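Local coordinates for probable amidase (Thermus thermophilus, PDB 2DC0), which is a probable amidase of the amidase family, an alpha/beta protein built round a large mixed beta-sheet flanked by helices and found here as two subunits, at residues 325-328 / 329-333; 293-296 / 297-300; 95-98 / 99-103; 249-252 / 253-257. All blocks are in the same frame, centred on the assembly; numbering follows the deposited sequence.

Interaction 1 of 4, residues 325-328 / 329-333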
loop_
_atom_site.group_PDB
_atom_site.type_symbol
_atom_site.label_atom_id
_atom_site.label_comp_id
_atom_site.label_asym_id
_atom_site.label_seq_id
_atom_site.Cartn_x
_atom_site.Cartn_y
_atom_site.Cartn_z
ATOM N N LYS A 325 6.587 -13.190 -14.114
ATOM C CA LYS A 325 7.581 -12.114 -14.080
ATOM C C LYS A 325 6.858 -10.785 -14.307
ATOM O O LYS A 325 7.130 -9.797 -13.625
ATOM C CB LYS A 325 8.648 -12.315 -15.167
ATOM C CG LYS A 325 9.619 -11.136 -15.342
ATOM C CD LYS A 325 10.439 -10.879 -14.082
ATOM C CE LYS A 325 11.541 -9.839 -14.308
ATOM N NZ LYS A 325 11.018 -8.472 -14.617
ATOM N N ASP A 326 5.934 -10.762 -15.266
ATOM C CA ASP A 326 5.178 -9.543 -15.545
ATOM C C ASP A 326 4.382 -9.160 -14.300
ATOM O O ASP A 326 4.240 -7.984 -13.979
ATOM C CB ASP A 326 4.213 -9.748 -16.722
ATOM C CG ASP A 326 4.931 -9.967 -18.037
ATOM O OD1 ASP A 326 5.800 -9.139 -18.389
ATOM O OD2 ASP A 326 4.624 -10.962 -18.730
ATOM N N TYR A 327 3.864 -10.166 -13.606
ATOM C CA TYR A 327 3.084 -9.940 -12.404
ATOM C C TYR A 327 3.969 -9.359 -11.301
ATOM O O TYR A 327 3.581 -8.402 -10.632
ATOM C CB TYR A 327 2.431 -11.252 -11.958
ATOM C CG TYR A 327 1.555 -11.133 -10.734
ATOM C CD1 TYR A 327 0.483 -10.240 -10.696
ATOM C CD2 TYR A 327 1.794 -11.923 -9.613
ATOM C CE1 TYR A 327 -0.331 -10.138 -9.561
ATOM C CE2 TYR A 327 0.991 -11.830 -8.485
ATOM C CZ TYR A 327 -0.067 -10.939 -8.463
ATOM O OH TYR A 327 -0.855 -10.855 -7.335
ATOM N N ARG A 328 5.162 -9.919 -11.115
ATOM C CA ARG A 328 6.075 -9.403 -10.096
ATOM C C ARG A 328 6.393 -7.933 -10.362
ATOM O O ARG A 328 6.460 -7.127 -9.429
ATOM C CB ARG A 328 7.374 -10.217 -10.063
ATOM C CG ARG A 328 7.246 -11.555 -9.343
ATOM C CD ARG A 328 8.603 -12.222 -9.161
ATOM N NE ARG A 328 9.042 -12.935 -10.359
ATOM C CZ ARG A 328 10.069 -12.575 -11.123
ATOM N NH1 ARG A 328 10.784 -11.495 -10.831
ATOM N NH2 ARG A 328 10.395 -13.309 -12.174
ATOM N N ASP A 329 6.588 -7.588 -11.637
ATOM C CA ASP A 329 6.886 -6.208 -12.025
ATOM C C ASP A 329 5.686 -5.312 -11.726
ATOM O O ASP A 329 5.836 -4.198 -11.206
ATOM C CB ASP A 329 7.219 -6.113 -13.520
ATOM C CG ASP A 329 8.567 -6.728 -13.864
ATOM O OD1 ASP A 329 9.395 -6.905 -12.950
ATOM O OD2 ASP A 329 8.800 -7.022 -15.056
ATOM N N ALA A 330 4.495 -5.800 -12.065
ATOM C CA ALA A 330 3.272 -5.045 -11.819
ATOM C C ALA A 330 3.121 -4.804 -10.320
ATOM O O ALA A 330 2.771 -3.706 -9.895
ATOM C CB ALA A 330 2.062 -5.814 -12.358
ATOM N N VAL A 331 3.385 -5.841 -9.527
ATOM C CA VAL A 331 3.287 -5.747 -8.071
ATOM C C VAL A 331 4.261 -4.698 -7.515
ATOM O O VAL A 331 3.917 -3.934 -6.610
ATOM C CB VAL A 331 3.571 -7.118 -7.411
ATOM C CG1 VAL A 331 3.712 -6.966 -5.901
ATOM C CG2 VAL A 331 2.430 -8.086 -7.734
ATOM N N ALA A 332 5.472 -4.665 -8.064
ATOM C CA ALA A 332 6.480 -3.710 -7.628
ATOM C C ALA A 332 6.119 -2.299 -8.105
ATOM O O ALA A 332 6.308 -1.325 -7.380
ATOM C CB ALA A 332 7.865 -4.114 -8.169
ATOM N N GLU A 333 5.610 -2.193 -9.327
ATOM C CA GLU A 333 5.231 -0.896 -9.870
ATOM C C GLU A 333 4.079 -0.289 -9.073
ATOM O O GLU A 333 3.992 0.935 -8.935
ATOM C CB GLU A 333 4.836 -1.013 -11.347
ATOM C CG GLU A 333 5.997 -1.331 -12.288
ATOM C CD GLU A 333 7.156 -0.350 -12.151
ATOM O OE1 GLU A 333 6.910 0.876 -12.147
ATOM O OE2 GLU A 333 8.320 -0.805 -12.052
#

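Interaction 2 of 4, residues 293-296 / 297-300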
loop_
_atom_site.group_PDB
_atom_site.type_symbol
_atom_site.label_atom_id
_atom_site.label_comp_id
_atom_site.label_asym_id
_atom_site.label_seq_id
_atom_site.Cartn_x
_atom_site.Cartn_y
_atom_site.Cartn_z
ATOM N N ALA A 293 -6.986 -12.190 -12.761
ATOM C CA ALA A 293 -8.286 -12.618 -13.273
ATOM C C ALA A 293 -8.166 -13.862 -14.150
ATOM O O ALA A 293 -9.003 -14.767 -14.082
ATOM C CB ALA A 293 -8.939 -11.484 -14.061
ATOM N N ALA A 294 -7.128 -13.905 -14.976
ATOM C CA ALA A 294 -6.932 -15.051 -15.852
ATOM C C ALA A 294 -6.681 -16.330 -15.050
ATOM O O ALA A 294 -7.121 -17.407 -15.443
ATOM C CB ALA A 294 -5.775 -14.793 -16.808
ATOM N N ARG A 295 -5.981 -16.218 -13.928
ATOM C CA ARG A 295 -5.702 -17.400 -13.133
ATOM C C ARG A 295 -6.957 -17.898 -12.417
ATOM O O ARG A 295 -7.058 -19.073 -12.067
ATOM C CB ARG A 295 -4.561 -17.119 -12.147
ATOM C CG ARG A 295 -3.261 -16.661 -12.841
ATOM C CD ARG A 295 -2.877 -17.645 -13.946
ATOM N NE ARG A 295 -1.661 -17.326 -14.704
ATOM C CZ ARG A 295 -1.506 -16.272 -15.503
ATOM N NH1 ARG A 295 -2.485 -15.386 -15.654
ATOM N NH2 ARG A 295 -0.386 -16.136 -16.208
ATOM N N ILE A 296 -7.923 -17.012 -12.205
ATOM C CA ILE A 296 -9.169 -17.419 -11.566
ATOM C C ILE A 296 -9.993 -18.266 -12.528
ATOM O O ILE A 296 -10.559 -19.284 -12.145
ATOM C CB ILE A 296 -10.030 -16.210 -11.181
ATOM C CG1 ILE A 296 -9.333 -15.415 -10.077
ATOM C CG2 ILE A 296 -11.424 -16.679 -10.753
ATOM C CD1 ILE A 296 -9.094 -16.133 -8.721
ATOM N N HIS A 297 -10.050 -17.831 -13.781
ATOM C CA HIS A 297 -10.836 -18.506 -14.808
ATOM C C HIS A 297 -10.002 -19.346 -15.759
ATOM O O HIS A 297 -10.450 -19.682 -16.854
ATOM C CB HIS A 297 -11.612 -17.461 -15.605
ATOM C CG HIS A 297 -12.520 -16.625 -14.762
ATOM N ND1 HIS A 297 -13.763 -17.059 -14.354
ATOM C CD2 HIS A 297 -12.346 -15.402 -14.204
ATOM C CE1 HIS A 297 -14.316 -16.140 -13.578
ATOM N NE2 HIS A 297 -13.475 -15.126 -13.472
ATOM N N GLU A 298 -8.795 -19.693 -15.335
ATOM C CA GLU A 298 -7.887 -20.475 -16.163
ATOM C C GLU A 298 -8.461 -21.812 -16.644
ATOM O O GLU A 298 -8.352 -22.150 -17.822
ATOM C CB GLU A 298 -6.584 -20.702 -15.400
ATOM C CG GLU A 298 -5.560 -21.507 -16.159
ATOM C CD GLU A 298 -4.168 -21.352 -15.581
ATOM O OE1 GLU A 298 -4.025 -21.368 -14.340
ATOM O OE2 GLU A 298 -3.218 -21.221 -16.376
ATOM N N LYS A 299 -9.072 -22.564 -15.735
ATOM C CA LYS A 299 -9.653 -23.852 -16.087
ATOM C C LYS A 299 -10.776 -23.686 -17.112
ATOM O O LYS A 299 -10.770 -24.329 -18.163
ATOM C CB LYS A 299 -10.181 -24.543 -14.828
ATOM C CG LYS A 299 -10.707 -25.951 -15.049
ATOM C CD LYS A 299 -11.069 -26.607 -13.724
ATOM C CE LYS A 299 -11.494 -28.057 -13.914
ATOM N NZ LYS A 299 -12.715 -28.179 -14.766
ATOM N N ALA A 300 -11.732 -22.811 -16.813
ATOM C CA ALA A 300 -12.852 -22.581 -17.722
ATOM C C ALA A 300 -12.396 -22.064 -19.085
ATOM O O ALA A 300 -12.972 -22.420 -20.115
ATOM C CB ALA A 300 -13.839 -21.599 -17.102
#

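Interaction 3 of 4, residues 95-98 / 99-103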
loop_
_atom_site.group_PDB
_atom_site.type_symbol
_atom_site.label_atom_id
_atom_site.label_comp_id
_atom_site.label_asym_id
_atom_site.label_seq_id
_atom_site.Cartn_x
_atom_site.Cartn_y
_atom_site.Cartn_z
ATOM N N PRO A 95 -19.542 -20.723 -2.245
ATOM C CA PRO A 95 -20.463 -21.149 -1.191
ATOM C C PRO A 95 -21.892 -20.718 -1.526
ATOM O O PRO A 95 -22.121 -19.994 -2.501
ATOM C CB PRO A 95 -19.909 -20.451 0.048
ATOM C CG PRO A 95 -19.359 -19.177 -0.524
ATOM C CD PRO A 95 -18.639 -19.667 -1.756
ATOM N N GLU A 96 -22.847 -21.163 -0.717
ATOM C CA GLU A 96 -24.256 -20.839 -0.937
ATOM C C GLU A 96 -24.563 -19.354 -0.732
ATOM O O GLU A 96 -25.482 -18.811 -1.346
ATOM C CB GLU A 96 -25.134 -21.674 0.003
ATOM C CG GLU A 96 -26.628 -21.391 -0.127
ATOM C CD GLU A 96 -27.464 -22.176 0.875
ATOM O OE1 GLU A 96 -27.085 -22.215 2.064
ATOM O OE2 GLU A 96 -28.505 -22.735 0.475
ATOM N N GLU A 97 -23.790 -18.705 0.132
ATOM C CA GLU A 97 -24.001 -17.297 0.424
ATOM C C GLU A 97 -22.690 -16.578 0.713
ATOM O O GLU A 97 -21.837 -17.092 1.443
ATOM C CB GLU A 97 -24.929 -17.157 1.626
ATOM C CG GLU A 97 -25.131 -15.737 2.093
ATOM C CD GLU A 97 -26.046 -15.661 3.294
ATOM O OE1 GLU A 97 -25.755 -16.340 4.306
ATOM O OE2 GLU A 97 -27.055 -14.924 3.230
ATOM N N ALA A 98 -22.535 -15.390 0.138
ATOM C CA ALA A 98 -21.333 -14.593 0.342
ATOM C C ALA A 98 -21.390 -13.964 1.725
ATOM O O ALA A 98 -22.471 -13.700 2.256
ATOM C CB ALA A 98 -21.233 -13.506 -0.726
ATOM N N ARG A 99 -20.224 -13.721 2.311
ATOM C CA ARG A 99 -20.166 -13.127 3.639
ATOM C C ARG A 99 -20.857 -11.772 3.696
ATOM O O ARG A 99 -21.578 -11.476 4.651
ATOM C CB ARG A 99 -18.716 -12.964 4.092
ATOM C CG ARG A 99 -18.590 -12.483 5.525
ATOM C CD ARG A 99 -18.990 -13.584 6.495
ATOM N NE ARG A 99 -18.938 -13.148 7.890
ATOM C CZ ARG A 99 -19.880 -12.423 8.489
ATOM N NH1 ARG A 99 -20.960 -12.046 7.822
ATOM N NH2 ARG A 99 -19.743 -12.076 9.762
ATOM N N ALA A 100 -20.632 -10.942 2.683
ATOM C CA ALA A 100 -21.242 -9.615 2.658
ATOM C C ALA A 100 -22.764 -9.693 2.595
ATOM O O ALA A 100 -23.460 -8.841 3.148
ATOM C CB ALA A 100 -20.703 -8.809 1.477
ATOM N N VAL A 101 -23.274 -10.708 1.903
ATOM C CA VAL A 101 -24.716 -10.916 1.775
ATOM C C VAL A 101 -25.285 -11.331 3.133
ATOM O O VAL A 101 -26.360 -10.882 3.536
ATOM C CB VAL A 101 -25.013 -12.005 0.706
ATOM C CG1 VAL A 101 -26.483 -12.420 0.749
ATOM C CG2 VAL A 101 -24.676 -11.458 -0.684
ATOM N N ARG A 102 -24.551 -12.183 3.842
ATOM C CA ARG A 102 -24.972 -12.633 5.162
ATOM C C ARG A 102 -25.097 -11.425 6.088
ATOM O O ARG A 102 -25.972 -11.386 6.953
ATOM C CB ARG A 102 -23.956 -13.629 5.729
ATOM C CG ARG A 102 -24.266 -14.097 7.141
ATOM C CD ARG A 102 -23.332 -15.219 7.583
ATOM N NE ARG A 102 -23.509 -16.423 6.775
ATOM C CZ ARG A 102 -22.827 -16.700 5.664
ATOM N NH1 ARG A 102 -21.903 -15.860 5.216
ATOM N NH2 ARG A 102 -23.075 -17.822 4.995
ATOM N N ARG A 103 -24.219 -10.441 5.907
ATOM C CA ARG A 103 -24.261 -9.230 6.720
ATOM C C ARG A 103 -25.593 -8.527 6.487
ATOM O O ARG A 103 -26.245 -8.085 7.428
ATOM C CB ARG A 103 -23.117 -8.284 6.340
ATOM C CG ARG A 103 -21.752 -8.660 6.912
ATOM C CD ARG A 103 -21.698 -8.389 8.407
ATOM N NE ARG A 103 -20.406 -8.734 8.998
ATOM C CZ ARG A 103 -20.124 -8.600 10.291
ATOM N NH1 ARG A 103 -21.042 -8.127 11.124
ATOM N NH2 ARG A 103 -18.931 -8.944 10.757
#

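Interaction 4 of 4, residues 249-252 / 253-257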
loop_
_atom_site.group_PDB
_atom_site.type_symbol
_atom_site.label_atom_id
_atom_site.label_comp_id
_atom_site.label_asym_id
_atom_site.label_seq_id
_atom_site.Cartn_x
_atom_site.Cartn_y
_atom_site.Cartn_z
ATOM N N LEU A 249 -10.084 14.741 -19.635
ATOM C CA LEU A 249 -11.495 15.056 -19.466
ATOM C C LEU A 249 -12.079 15.550 -20.783
ATOM O O LEU A 249 -11.353 16.057 -21.638
ATOM C CB LEU A 249 -11.667 16.150 -18.407
ATOM C CG LEU A 249 -11.236 15.808 -16.980
ATOM C CD1 LEU A 249 -11.463 17.008 -16.078
ATOM C CD2 LEU A 249 -12.022 14.609 -16.486
ATOM N N GLY A 250 -13.386 15.381 -20.954
ATOM C CA GLY A 250 -14.028 15.881 -22.152
ATOM C C GLY A 250 -14.260 17.359 -21.878
ATOM O O GLY A 250 -14.391 17.752 -20.722
ATOM N N VAL A 251 -14.300 18.180 -22.922
ATOM C CA VAL A 251 -14.506 19.625 -22.768
ATOM C C VAL A 251 -15.657 20.041 -21.840
ATOM O O VAL A 251 -15.493 20.952 -21.026
ATOM C CB VAL A 251 -14.730 20.302 -24.148
ATOM C CG1 VAL A 251 -15.064 21.780 -23.963
ATOM C CG2 VAL A 251 -13.469 20.163 -25.005
ATOM N N GLU A 252 -16.810 19.385 -21.963
ATOM C CA GLU A 252 -17.969 19.733 -21.139
ATOM C C GLU A 252 -17.833 19.363 -19.662
ATOM O O GLU A 252 -18.298 20.102 -18.792
ATOM C CB GLU A 252 -19.252 19.103 -21.702
ATOM C CG GLU A 252 -19.680 19.617 -23.084
ATOM C CD GLU A 252 -19.695 21.141 -23.177
ATOM O OE1 GLU A 252 -20.321 21.801 -22.318
ATOM O OE2 GLU A 252 -19.086 21.681 -24.123
ATOM N N VAL A 253 -17.223 18.217 -19.375
ATOM C CA VAL A 253 -17.037 17.805 -17.989
ATOM C C VAL A 253 -15.969 18.707 -17.383
ATOM O O VAL A 253 -16.031 19.063 -16.203
ATOM C CB VAL A 253 -16.630 16.314 -17.902
ATOM C CG1 VAL A 253 -16.141 15.966 -16.502
ATOM C CG2 VAL A 253 -17.836 15.442 -18.258
ATOM N N ARG A 254 -15.000 19.095 -18.203
ATOM C CA ARG A 254 -13.945 19.992 -17.749
ATOM C C ARG A 254 -14.595 21.284 -17.268
ATOM O O ARG A 254 -14.227 21.831 -16.231
ATOM C CB ARG A 254 -12.998 20.318 -18.902
ATOM C CG ARG A 254 -11.909 21.300 -18.534
ATOM C CD ARG A 254 -10.596 20.567 -18.437
ATOM N NE ARG A 254 -10.055 20.576 -17.096
ATOM C CZ ARG A 254 -9.016 19.841 -16.721
ATOM N NH1 ARG A 254 -8.420 19.037 -17.596
ATOM N NH2 ARG A 254 -8.569 19.920 -15.477
ATOM N N LYS A 255 -15.559 21.776 -18.040
ATOM C CA LYS A 255 -16.254 23.011 -17.690
ATOM C C LYS A 255 -17.074 22.858 -16.413
ATOM O O LYS A 255 -17.067 23.742 -15.552
ATOM C CB LYS A 255 -17.149 23.455 -18.855
ATOM C CG LYS A 255 -16.339 23.881 -20.085
ATOM C CD LYS A 255 -17.178 23.943 -21.359
ATOM C CE LYS A 255 -18.258 25.009 -21.289
ATOM N NZ LYS A 255 -18.983 25.087 -22.593
ATOM N N ALA A 256 -17.774 21.735 -16.280
ATOM C CA ALA A 256 -18.573 21.506 -15.079
ATOM C C ALA A 256 -17.671 21.418 -13.852
ATOM O O ALA A 256 -17.972 21.994 -12.810
ATOM C CB ALA A 256 -19.386 20.225 -15.221
ATOM N N PHE A 257 -16.559 20.702 -13.978
ATOM C CA PHE A 257 -15.642 20.548 -12.859
ATOM C C PHE A 257 -15.040 21.892 -12.457
ATOM O O PHE A 257 -14.927 22.204 -11.262
ATOM C CB PHE A 257 -14.535 19.562 -13.225
ATOM C CG PHE A 257 -13.605 19.240 -12.087
ATOM C CD1 PHE A 257 -14.092 18.716 -10.893
ATOM C CD2 PHE A 257 -12.236 19.427 -12.223
ATOM C CE1 PHE A 257 -13.228 18.382 -9.857
ATOM C CE2 PHE A 257 -11.364 19.096 -11.193
ATOM C CZ PHE A 257 -11.860 18.573 -10.006
#

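Interaction 1 of 4, residues 325-328 / 329-333
K325 O accepts the backbone N-H of D329, and three further i to i+4 bonds follow in step: A330 N to D326 O, V331 N to Y327 O and A332 N to R328 O. V331 N to Y327 O is the shortest of the four at 2.8 Å, and the run from 325 to 333 is regular alpha-helix, the first turns of helix 324-345. On one flank K325 reaches forward along the helix to D329. Bends in its chain (chi2 62°, chi4 65°) bring NZ in front of the carboxylate fork, facing both oxygens, 2.7 Å from D329 OD2, where it takes the syn lone pair, with a weaker bond of 2.8 Å to D329 OD1. D329 CG stands beside its own backbone N (chi1 -71°), which turns the carboxylate back toward the preceding turn. On another flank V331 CG2 sits 3.9 Å from the centroid of the Y327 ring, almost straight above it, a CH-pi contact over the middle of the face. The phenol OH bonds to E292, while the ring stacks on Y291 and meets Y327 of the second subunit with the planes nearly perpendicular. D329 OD1 also makes a salt bridge to R201 of the second subunit. The carboxylate of D329 is therefore shared between two cations, one within its helix and one across the dimer interface, which probably favours its ionised form.

Interaction 2 of 4, residues 293-296 / 297-300
H297 N donates to A293 O in the one backbone hydrogen bond that spans this junction, 3.3 Å long with an angle of 157° at the hydrogen. The next step of the helical pattern fails: A294 O and E298 N come within 2.8 Å, yet the angle is too poor for a bond. H297 has left helical backbone angles and is also the N-cap residue of helix 298-303, so a single residue ends one helix and precedes another.

Apolar contact is made between neighbours. The gamma methyl CG2 of I296 lies over one face of the H297 imidazole, 3.9 Å from its centroid and displaced toward the rim on the NE2 side, a CH-pi contact. H297 CG stands beside its backbone N (chi1 -58°), which leaves the ring alongside that methyl. A293 O approaches the edge of the same ring, 3.4 Å from H297 CD2.

Charge acts at longer range between R295 and E298. Their side chains run at a slant to each other, with R295 CD 3.9 Å from E298 OE1. R295 NE and E298 OE2 are 4.5 Å apart; this oxygen stands clear of the plane of the guanidinium, which is turned 60° from that of the carboxylate, and the attraction is one of charge alone. The guanidinium is instead held by the carbonyls of G319 and L322, and it makes a cation-pi contact with Y291.

The break at H297 thus joins the end of helix 281-296 to helix 298-303. A294, R295 and E298 rest on L320 of helix 310-321, whereas I296 touches P198 and H297 touches I120, both in loops.

Interaction 3 of 4, residues 95-98 / 99-103
A98 O is gripped by two backbone N-H groups of the first helical turn: R102 N at 3.0 Å, a fairly straight bond in the carbonyl plane, and V101 N, in a weak bond bent to 120° at the hydrogen. E97 is extended, its CG anti to the backbone N (chi1 175°), a shape long enough to carry the carboxylate to R102. There E97 OE1 comes 3.1 Å from R102 NH2, but from above one face of the guanidinium, 2.9 Å over its plane and toward the rim. The carboxylate and guanidinium planes stand 78° apart. This salt bridge is therefore a contact of charges, with no N-H aimed at the oxygen; R105 NE is the stronger partner, through E97 OE2. The bend of R102 at its third torsion folds the guanidinium back toward the E97 side. Along the same glutamate chain, V101 CG1 packs at 3.8 Å from E97 CG, while V101 CG2 touches the methyl CB of A98 at 4.0 Å. Beyond the two segments, A98 leans on F76 and P77 and E97 on K79. A98 holds the N-cap position, and its carbonyl begins the i to i+4 pattern of helix 99-106, the helix of the beta-alpha-beta crossover between the parallel, adjacent strands 69-73 and 110-115.

Interaction 4 of 4, residues 249-252 / 253-257
L249 and R254 meet at the N-terminal start of helix 251-263, where G250 holds the N-cap position. This helix belongs to the alpha/beta fold of the amidase family and comes after strand 237-240 of the large mixed sheet and the short helix 242-245.

The tighter part lies round the buried L249, whose CD1 sits over the centre of the R254 guanidinium, 3.8 Å from R254 CZ; the two side chains cross at about a right angle. R254 bends at its second and third torsions (107° and -115°), values far from staggered, and this double turn brings the flat group over the leucine methyl. The guanidinium is further held by a salt bridge from NH1 to E371, whose carboxylate also accepts the backbone N of L249. The other leucine methyl, CD2, lies 4.3 Å from V253 CG1; both residues lean on P354 of strand 350-354, and V253 also touches V408.

Three i to i+4 backbone bonds build the turn: R254 N to G250 O at 2.9 Å, K255 N to V251 O, and A256 N to E252 O. On the solvent side the contacts are looser. V251, E252 and K255 are exposed, and the E252 and K255 side chains run alongside each other in the same direction. Their salt bridge is long, 3.6 Å from E252 OE1 to K255 NZ, and the other oxygen, OE2, is hardly farther from that nitrogen. The aliphatic part of the lysine also touches its neighbour one turn back, with K255 CD 4.0 Å from V251 CG1.

From the N terminus, interaction 3 comes first, at the entry to helix 99-106 between strands 69-73 and 110-115. Interaction 4 follows at the start of helix 251-263, on the opposite side of the chain's centre, about 40 Å away between centres. Interaction 2 marks the break between helices 281-296 and 298-303, and interaction 1 the first turns of helix 324-345. Each joins adjoining segments, so none closes a long loop, and the four lie in series without nesting or crossing. Interactions 1 and 2 are nearest in space, about 7 Å between closest atoms; helix 281-296 carries interaction 2 at its end and packs against interaction 1, and both reach the second subunit.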